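PDB 4H7N: aldehyde dehydrogenase from Anabaena variabilis, which probably oxidises aldehydes to carboxylic acids with NAD+ as the electron acceptor. Local coordinates for residues 236-244 with 375-385; 386-394 with 432-440. All coordinates share one frame; numbering follows the deposited sequence.

Contact 1: 236-244 with 375-385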
loop_
_atom_site.group_PDB
_atom_site.type_symbol
_atom_site.label_atom_id
_atom_site.label_comp_id
_atom_site.label_asym_id
_atom_site.label_seq_id
_atom_site.Cartn_x
_atom_site.Cartn_y
_atom_site.Cartn_z
ATOM N N LYS A 236 7.782 14.686 -14.520
ATOM C CA LYS A 236 8.234 15.860 -15.228
ATOM C C LYS A 236 9.230 16.572 -14.303
ATOM O O LYS A 236 9.003 17.690 -13.779
ATOM C CB LYS A 236 7.024 16.738 -15.580
ATOM C CG LYS A 236 7.310 17.804 -16.601
ATOM C CD LYS A 236 7.241 17.286 -18.012
ATOM C CE LYS A 236 7.534 18.385 -19.045
ATOM N NZ LYS A 236 7.923 17.785 -20.341
ATOM N N ASP A 237 10.342 15.907 -14.068
ATOM C CA ASP A 237 11.226 16.351 -13.013
ATOM C C ASP A 237 11.867 17.725 -13.306
ATOM O O ASP A 237 12.438 17.923 -14.386
ATOM C CB ASP A 237 12.298 15.320 -12.732
ATOM C CG ASP A 237 11.760 14.003 -12.090
ATOM O OD1 ASP A 237 10.507 13.760 -11.890
ATOM O OD2 ASP A 237 12.653 13.145 -11.800
ATOM N N PRO A 238 11.716 18.695 -12.375
ATOM C CA PRO A 238 12.363 20.001 -12.526
ATOM C C PRO A 238 13.749 20.088 -11.886
ATOM O O PRO A 238 14.017 19.410 -10.894
ATOM C CB PRO A 238 11.432 20.898 -11.828
ATOM C CG PRO A 238 10.865 20.059 -10.721
ATOM C CD PRO A 238 10.838 18.654 -11.225
ATOM N N ALA A 239 14.597 20.922 -12.452
ATOM C CA ALA A 239 15.840 21.359 -11.799
ATOM C C ALA A 239 15.748 22.855 -11.585
ATOM O O ALA A 239 15.330 23.600 -12.495
ATOM C CB ALA A 239 17.059 20.999 -12.679
ATOM N N ILE A 240 16.112 23.286 -10.383
ATOM C CA ILE A 240 16.162 24.680 -9.976
ATOM C C ILE A 240 17.643 24.982 -9.730
ATOM O O ILE A 240 18.337 24.267 -8.945
ATOM C CB ILE A 240 15.373 24.923 -8.666
ATOM C CG1 ILE A 240 13.870 24.688 -8.875
ATOM C CG2 ILE A 240 15.516 26.364 -8.210
ATOM C CD1 ILE A 240 13.052 24.745 -7.576
ATOM N N VAL A 241 18.106 26.039 -10.378
ATOM C CA VAL A 241 19.501 26.525 -10.261
ATOM C C VAL A 241 19.465 27.917 -9.639
ATOM O O VAL A 241 19.040 28.901 -10.281
ATOM C CB VAL A 241 20.195 26.588 -11.634
ATOM C CG1 VAL A 241 21.646 27.016 -11.471
ATOM C CG2 VAL A 241 20.155 25.222 -12.298
ATOM N N LEU A 242 19.836 27.987 -8.358
ATOM C CA LEU A 242 19.902 29.254 -7.646
ATOM C C LEU A 242 21.145 30.029 -8.015
ATOM O O LEU A 242 22.145 29.479 -8.548
ATOM C CB LEU A 242 19.856 29.013 -6.120
ATOM C CG LEU A 242 18.652 28.175 -5.649
ATOM C CD1 LEU A 242 18.793 27.907 -4.159
ATOM C CD2 LEU A 242 17.326 28.869 -5.963
ATOM N N GLU A 243 21.081 31.315 -7.662
ATOM C CA GLU A 243 22.075 32.297 -8.046
ATOM C C GLU A 243 23.482 31.909 -7.589
ATOM O O GLU A 243 24.430 32.154 -8.316
ATOM C CB GLU A 243 21.660 33.622 -7.389
ATOM C CG GLU A 243 22.407 34.831 -7.853
ATOM C CD GLU A 243 21.640 36.093 -7.463
ATOM O OE1 GLU A 243 21.351 36.283 -6.253
ATOM O OE2 GLU A 243 21.278 36.862 -8.369
ATOM N N SER A 244 23.596 31.327 -6.386
ATOM C CA SER A 244 24.866 30.881 -5.802
ATOM C C SER A 244 25.424 29.551 -6.366
ATOM O O SER A 244 26.478 29.081 -5.920
ATOM C CB SER A 244 24.693 30.705 -4.287
ATOM O OG SER A 244 23.761 29.681 -3.973
ATOM N N PHE A 375 13.874 32.683 -13.352
ATOM C CA PHE A 375 12.984 33.165 -12.269
ATOM C C PHE A 375 13.510 34.411 -11.533
ATOM O O PHE A 375 14.709 34.561 -11.318
ATOM C CB PHE A 375 12.615 32.059 -11.260
ATOM C CG PHE A 375 13.783 31.434 -10.594
ATOM C CD1 PHE A 375 14.317 31.994 -9.449
ATOM C CD2 PHE A 375 14.362 30.272 -11.101
ATOM C CE1 PHE A 375 15.403 31.407 -8.807
ATOM C CE2 PHE A 375 15.463 29.690 -10.465
ATOM C CZ PHE A 375 15.980 30.247 -9.312
ATOM N N PRO A 376 12.597 35.326 -11.150
ATOM C CA PRO A 376 13.012 36.493 -10.387
ATOM C C PRO A 376 13.286 36.233 -8.910
ATOM O O PRO A 376 14.017 37.003 -8.299
ATOM C CB PRO A 376 11.823 37.444 -10.537
ATOM C CG PRO A 376 10.655 36.533 -10.680
ATOM C CD PRO A 376 11.161 35.362 -11.472
ATOM N N ASP A 377 12.693 35.200 -8.326
ATOM C CA ASP A 377 12.898 34.894 -6.898
ATOM C C ASP A 377 12.560 33.444 -6.627
ATOM O O ASP A 377 11.928 32.789 -7.447
ATOM C CB ASP A 377 12.034 35.801 -6.010
ATOM C CG ASP A 377 10.581 35.803 -6.443
ATOM O OD1 ASP A 377 9.908 34.755 -6.341
ATOM O OD2 ASP A 377 10.118 36.861 -6.917
ATOM N N VAL A 378 12.987 32.963 -5.470
ATOM C CA VAL A 378 12.833 31.572 -5.075
ATOM C C VAL A 378 11.371 31.193 -4.956
ATOM O O VAL A 378 10.985 30.085 -5.290
ATOM C CB VAL A 378 13.478 31.294 -3.704
ATOM C CG1 VAL A 378 13.238 29.842 -3.319
ATOM C CG2 VAL A 378 14.973 31.580 -3.747
ATOM N N GLU A 379 10.542 32.123 -4.507
ATOM C CA GLU A 379 9.133 31.803 -4.323
ATOM C C GLU A 379 8.539 31.434 -5.670
ATOM O O GLU A 379 7.808 30.471 -5.770
ATOM C CB GLU A 379 8.366 32.972 -3.667
ATOM C CG GLU A 379 8.909 33.441 -2.294
ATOM C CD GLU A 379 10.314 34.144 -2.301
ATOM O OE1 GLU A 379 10.774 34.742 -3.304
ATOM O OE2 GLU A 379 11.017 34.086 -1.265
ATOM N N GLU A 380 8.906 32.151 -6.735
ATOM C CA GLU A 380 8.461 31.786 -8.073
ATOM C C GLU A 380 9.055 30.449 -8.595
ATOM O O GLU A 380 8.358 29.655 -9.234
ATOM C CB GLU A 380 8.770 32.912 -9.047
ATOM C CG GLU A 380 8.310 32.657 -10.487
ATOM C CD GLU A 380 6.774 32.601 -10.671
ATOM O OE1 GLU A 380 6.036 32.681 -9.661
ATOM O OE2 GLU A 380 6.294 32.487 -11.830
ATOM N N ALA A 381 10.332 30.226 -8.338
ATOM C CA ALA A 381 10.975 28.944 -8.696
ATOM C C ALA A 381 10.248 27.752 -8.087
ATOM O O ALA A 381 9.984 26.772 -8.771
ATOM C CB ALA A 381 12.436 28.961 -8.275
ATOM N N VAL A 382 9.921 27.836 -6.790
ATOM C CA VAL A 382 9.168 26.796 -6.101
ATOM C C VAL A 382 7.747 26.641 -6.705
ATOM O O VAL A 382 7.304 25.513 -6.943
ATOM C CB VAL A 382 9.070 27.097 -4.586
ATOM C CG1 VAL A 382 8.032 26.229 -3.881
ATOM C CG2 VAL A 382 10.458 26.885 -3.950
ATOM N N TYR A 383 7.064 27.747 -6.946
ATOM C CA TYR A 383 5.737 27.701 -7.573
ATOM C C TYR A 383 5.794 26.992 -8.934
ATOM O O TYR A 383 4.987 26.115 -9.219
ATOM C CB TYR A 383 5.180 29.112 -7.787
ATOM C CG TYR A 383 3.919 29.067 -8.612
ATOM C CD1 TYR A 383 2.725 28.613 -8.045
ATOM C CD2 TYR A 383 3.931 29.372 -9.972
ATOM C CE1 TYR A 383 1.573 28.519 -8.799
ATOM C CE2 TYR A 383 2.774 29.279 -10.730
ATOM C CZ TYR A 383 1.613 28.850 -10.122
ATOM O OH TYR A 383 0.464 28.744 -10.821
ATOM N N LEU A 384 6.744 27.382 -9.780
ATOM C CA LEU A 384 6.869 26.731 -11.098
ATOM C C LEU A 384 7.241 25.245 -10.994
ATOM O O LEU A 384 6.641 24.434 -11.655
ATOM C CB LEU A 384 7.871 27.474 -11.990
ATOM C CG LEU A 384 7.473 28.925 -12.338
ATOM C CD1 LEU A 384 8.704 29.713 -12.788
ATOM C CD2 LEU A 384 6.389 28.969 -13.401
ATOM N N ALA A 385 8.174 24.886 -10.118
ATOM C CA ALA A 385 8.598 23.499 -9.988
ATOM C C ALA A 385 7.435 22.638 -9.536
ATOM O O ALA A 385 7.344 21.458 -9.919
ATOM C CB ALA A 385 9.738 23.360 -8.989
#
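In the alpha/beta layer around the seven-stranded mixed sheet, strand 237-241 packs against helix 378-386, with Ile-240 and Pro-238 meeting Ala-381 and Ala-385. The helix segment 378-385 runs nearly antiparallel to the strand, at 170°, and the two axes come within 9.3 Å. The two alanines turn their methyl groups toward the strand, one helical turn apart. Ile-240 reaches both with separate branches. Its CG2, anti to the backbone N (CG1 has chi1 -66°), lies 4.0 Å from Ala-381 CB. Its CD1 is 3.9 Å from Ala-385 CB. Pro-238 adds its ring to the same alanine, with CG 3.9 Å from Ala-385 CB.

Phe-375, the last residue of strand 369-375, fills the other end. Its ring crosses the side chain of Ile-240 at about a right angle. CE2 meets Ile-240 CG2 at 4.0 Å, and CZ comes within 3.9 Å of Leu-242 CD2. Ala-381 CB sits 3.5 Å above the plane of the Phe-375 ring, over its centre, a CH-pi contact within 375-385. Leu-242 CD2 also touches Val-378 at the first turn of the helix. That turn is capped by Asp-377, whose OD1 accepts from Glu-380 N at 2.8 Å.

Val-407 of helix 401-408 packs against Ile-240, Leu-242 and Val-378, so a second helix borders this apolar patch. On the other side of the sheet, Ala-239 and Val-241 touch helix 247-259. Strands 369-375 and 393-397, parallel in one sheet, and the helix between them form a beta-alpha-beta crossover, which lays helix 378-386 over strand 237-241.

Contact 2: 386-394 with 432-440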
loop_
_atom_site.group_PDB
_atom_site.type_symbol
_atom_site.label_atom_id
_atom_site.label_comp_id
_atom_site.label_asym_id
_atom_site.label_seq_id
_atom_site.Cartn_x
_atom_site.Cartn_y
_atom_site.Cartn_z
ATOM N N ASN A 386 6.558 23.227 -8.719
ATOM C CA ASN A 386 5.417 22.487 -8.148
ATOM C C ASN A 386 4.150 22.556 -9.021
ATOM O O ASN A 386 3.161 21.910 -8.691
ATOM C CB ASN A 386 5.080 22.991 -6.734
ATOM C CG ASN A 386 6.007 22.409 -5.662
ATOM O OD1 ASN A 386 6.583 21.342 -5.825
ATOM N ND2 ASN A 386 6.086 23.082 -4.524
ATOM N N ASP A 387 4.202 23.314 -10.116
ATOM C CA ASP A 387 3.074 23.437 -11.040
ATOM C C ASP A 387 3.019 22.269 -12.056
ATOM O O ASP A 387 3.307 22.436 -13.250
ATOM C CB ASP A 387 3.198 24.780 -11.805
ATOM C CG ASP A 387 1.965 25.093 -12.631
ATOM O OD1 ASP A 387 0.901 24.741 -12.126
ATOM O OD2 ASP A 387 2.073 25.626 -13.768
ATOM N N THR A 388 2.662 21.087 -11.572
ATOM C CA THR A 388 2.718 19.883 -12.384
ATOM C C THR A 388 1.786 18.884 -11.748
ATOM O O THR A 388 1.571 18.950 -10.522
ATOM C CB THR A 388 4.173 19.306 -12.359
ATOM O OG1 THR A 388 4.206 18.033 -12.985
ATOM C CG2 THR A 388 4.682 19.143 -10.925
ATOM N N ILE A 389 1.264 17.952 -12.549
ATOM C CA ILE A 389 0.514 16.798 -12.011
ATOM C C ILE A 389 1.386 15.625 -11.631
ATOM O O ILE A 389 0.910 14.629 -11.096
ATOM C CB ILE A 389 -0.535 16.263 -13.008
ATOM C CG1 ILE A 389 0.155 15.742 -14.266
ATOM C CG2 ILE A 389 -1.528 17.347 -13.342
ATOM C CD1 ILE A 389 -0.681 14.705 -14.973
ATOM N N TYR A 390 2.690 15.768 -11.830
ATOM C CA TYR A 390 3.646 14.758 -11.446
ATOM C C TYR A 390 4.329 15.076 -10.102
ATOM O O TYR A 390 4.079 16.117 -9.493
ATOM C CB TYR A 390 4.711 14.673 -12.555
ATOM C CG TYR A 390 4.135 14.143 -13.853
ATOM C CD1 TYR A 390 3.833 12.809 -13.950
ATOM C CD2 TYR A 390 3.855 14.959 -14.965
ATOM C CE1 TYR A 390 3.321 12.278 -15.122
ATOM C CE2 TYR A 390 3.377 14.407 -16.158
ATOM C CZ TYR A 390 3.110 13.065 -16.204
ATOM O OH TYR A 390 2.598 12.361 -17.276
ATOM N N GLY A 391 5.196 14.178 -9.647
ATOM C CA GLY A 391 5.853 14.385 -8.365
ATOM C C GLY A 391 6.821 13.289 -8.043
ATOM O O GLY A 391 6.874 12.802 -6.908
ATOM N N LEU A 392 7.627 12.922 -9.047
ATOM C CA LEU A 392 8.536 11.828 -8.893
ATOM C C LEU A 392 9.849 12.315 -8.262
ATOM O O LEU A 392 10.228 11.854 -7.166
ATOM C CB LEU A 392 8.812 11.160 -10.269
ATOM C CG LEU A 392 9.479 9.809 -10.229
ATOM C CD1 LEU A 392 8.671 8.766 -9.470
ATOM C CD2 LEU A 392 9.770 9.243 -11.621
ATOM N N SER A 393 10.553 13.221 -8.957
ATOM C CA SER A 393 11.814 13.743 -8.423
ATOM C C SER A 393 12.039 15.192 -8.804
ATOM O O SER A 393 11.284 15.767 -9.580
ATOM C CB SER A 393 13.012 12.916 -8.971
ATOM O OG SER A 393 12.589 11.725 -9.623
ATOM N N ALA A 394 13.178 15.718 -8.366
ATOM C CA ALA A 394 13.617 17.066 -8.686
ATOM C C ALA A 394 15.089 17.256 -8.327
ATOM O O ALA A 394 15.693 16.431 -7.662
ATOM C CB ALA A 394 12.768 18.112 -7.958
ATOM N N LYS A 432 11.557 6.551 -0.817
ATOM C CA LYS A 432 10.829 7.654 -1.365
ATOM C C LYS A 432 9.444 7.203 -1.786
ATOM O O LYS A 432 9.254 6.083 -2.298
ATOM C CB LYS A 432 11.527 8.252 -2.585
ATOM C CG LYS A 432 12.002 7.208 -3.582
ATOM C CD LYS A 432 12.091 7.791 -4.990
ATOM C CE LYS A 432 12.655 6.773 -5.978
ATOM N NZ LYS A 432 13.953 6.229 -5.479
ATOM N N ASN A 433 8.477 8.082 -1.571
ATOM C CA ASN A 433 7.095 7.871 -2.094
ATOM C C ASN A 433 6.840 8.915 -3.191
ATOM O O ASN A 433 7.137 10.098 -3.016
ATOM C CB ASN A 433 6.037 8.005 -0.954
ATOM C CG ASN A 433 6.216 6.964 0.168
ATOM O OD1 ASN A 433 6.263 7.272 1.323
ATOM N ND2 ASN A 433 6.359 5.716 -0.206
ATOM N N ALA A 434 6.252 8.522 -4.314
ATOM C CA ALA A 434 5.862 9.533 -5.302
ATOM C C ALA A 434 4.748 10.450 -4.807
ATOM O O ALA A 434 3.918 10.063 -3.991
ATOM C CB ALA A 434 5.427 8.869 -6.597
ATOM N N PHE A 435 4.739 11.679 -5.325
ATOM C CA PHE A 435 3.713 12.642 -5.032
ATOM C C PHE A 435 2.804 12.753 -6.258
ATOM O O PHE A 435 3.195 12.423 -7.402
ATOM C CB PHE A 435 4.364 13.985 -4.708
ATOM C CG PHE A 435 4.973 14.093 -3.318
ATOM C CD1 PHE A 435 6.057 13.326 -2.946
ATOM C CD2 PHE A 435 4.481 15.029 -2.422
ATOM C CE1 PHE A 435 6.613 13.430 -1.697
ATOM C CE2 PHE A 435 5.009 15.156 -1.128
ATOM C CZ PHE A 435 6.105 14.352 -0.773
ATOM N N ASN A 436 1.581 13.253 -6.049
ATOM C CA ASN A 436 0.630 13.497 -7.092
ATOM C C ASN A 436 0.412 12.247 -7.953
ATOM O O ASN A 436 0.227 11.174 -7.398
ATOM C CB ASN A 436 1.058 14.704 -7.931
ATOM C CG ASN A 436 1.125 15.998 -7.110
ATOM O OD1 ASN A 436 0.403 16.175 -6.110
ATOM N ND2 ASN A 436 1.965 16.906 -7.536
ATOM N N PHE A 437 0.438 12.348 -9.287
ATOM C CA PHE A 437 0.093 11.201 -10.150
ATOM C C PHE A 437 1.269 10.342 -10.564
ATOM O O PHE A 437 1.114 9.494 -11.417
ATOM C CB PHE A 437 -0.678 11.656 -11.415
ATOM C CG PHE A 437 -2.098 12.046 -11.128
ATOM C CD1 PHE A 437 -3.086 11.075 -11.024
ATOM C CD2 PHE A 437 -2.435 13.365 -10.868
ATOM C CE1 PHE A 437 -4.403 11.426 -10.715
ATOM C CE2 PHE A 437 -3.760 13.734 -10.581
ATOM C CZ PHE A 437 -4.741 12.755 -10.496
ATOM N N SER A 438 2.423 10.564 -9.967
ATOM C CA SER A 438 3.631 9.828 -10.331
ATOM C C SER A 438 3.660 8.414 -9.777
ATOM O O SER A 438 4.481 7.615 -10.210
ATOM C CB SER A 438 4.843 10.591 -9.897
ATOM O OG SER A 438 5.093 11.605 -10.859
ATOM N N GLY A 439 2.815 8.119 -8.786
ATOM C CA GLY A 439 2.726 6.770 -8.280
ATOM C C GLY A 439 1.935 6.556 -7.014
ATOM O O GLY A 439 1.444 7.514 -6.406
ATOM N N LEU A 440 1.784 5.282 -6.695
ATOM C CA LEU A 440 1.175 4.792 -5.446
ATOM C C LEU A 440 1.816 3.471 -5.077
ATOM O O LEU A 440 2.297 2.769 -5.936
ATOM C CB LEU A 440 -0.304 4.482 -5.636
ATOM C CG LEU A 440 -1.306 5.597 -5.801
ATOM C CD1 LEU A 440 -2.682 5.036 -6.120
ATOM C CD2 LEU A 440 -1.356 6.495 -4.594
HETATM O O HOH W 1 3.298 19.749 -7.043
#
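Tyr-390, Gly-391 and Ile-389 are joined to segment 432-440 mainly by hydrogen bonds. Two are between backbones: Phe-437 N gives to Ile-389 O and Phe-435 N to Gly-391 O, both at 2.9 Å. Two use side chains. Ser-438 OG takes the N-H of Gly-391 at 2.8 Å and is also bonded to Gly-234 O, giving this buried hydroxyl two partners. Asn-436 CG stands anti to the carbonyl carbon (chi1 -62°), which brings ND2 3.0 Å from Tyr-390 O. ND2 gives from above the carbonyl plane, and Tyr-390 O lies 13° out of the amide plane. ND2 also gives to a water that donates to Asn-386 O. With an alanine here, Tyr-390 O and the water are likely to lose their amide donor, and with it the link to Asn-386 O. Thr-388 OG1 accepts from Tyr-390 N in an ST turn.

Apolar and ring-edge contacts follow. Ser-438 OG lies at the edge of the Tyr-390 ring, in its plane. Ile-389 CB rests 4.1 Å from Phe-437 CD2, and Leu-392 CD1 meets Ala-434 CB at 4.3 Å. At Gly-391 a CB would clash with Phe-435 CB.

Leu-392 lies beside Glu-232, the predicted active-site residue. Phe-435 makes a cation-pi contact with Arg-455 of the second subunit. Tyr-390 and Phe-437 touch Val-212 of helix 212-225. The contact sits between helix 378-386, strand 393-397 and strand 439-440, which pairs with strand 229-232.

In the fold
Contact 1 is buried, though it lies farther from the centre of the chain than the partly buried contact 2. Both reach the same seven-stranded sheet, because strands 237-241 and 393-397 are neighbours in it. Helix 378-386, which forms one side of contact 1, leads directly into the loop of contact 2. The two also touch: Asp-237 OD1 probably accepts a hydrogen bond from Ser-393 N at 3.0 Å. Their chemistry differs with place. Contact 1 joins a helix and a strand through apolar side chains, and no other chain of the assembly reaches it. Contact 2 joins two loops through hydrogen bonds and a water, near the predicted active site and the second subunit.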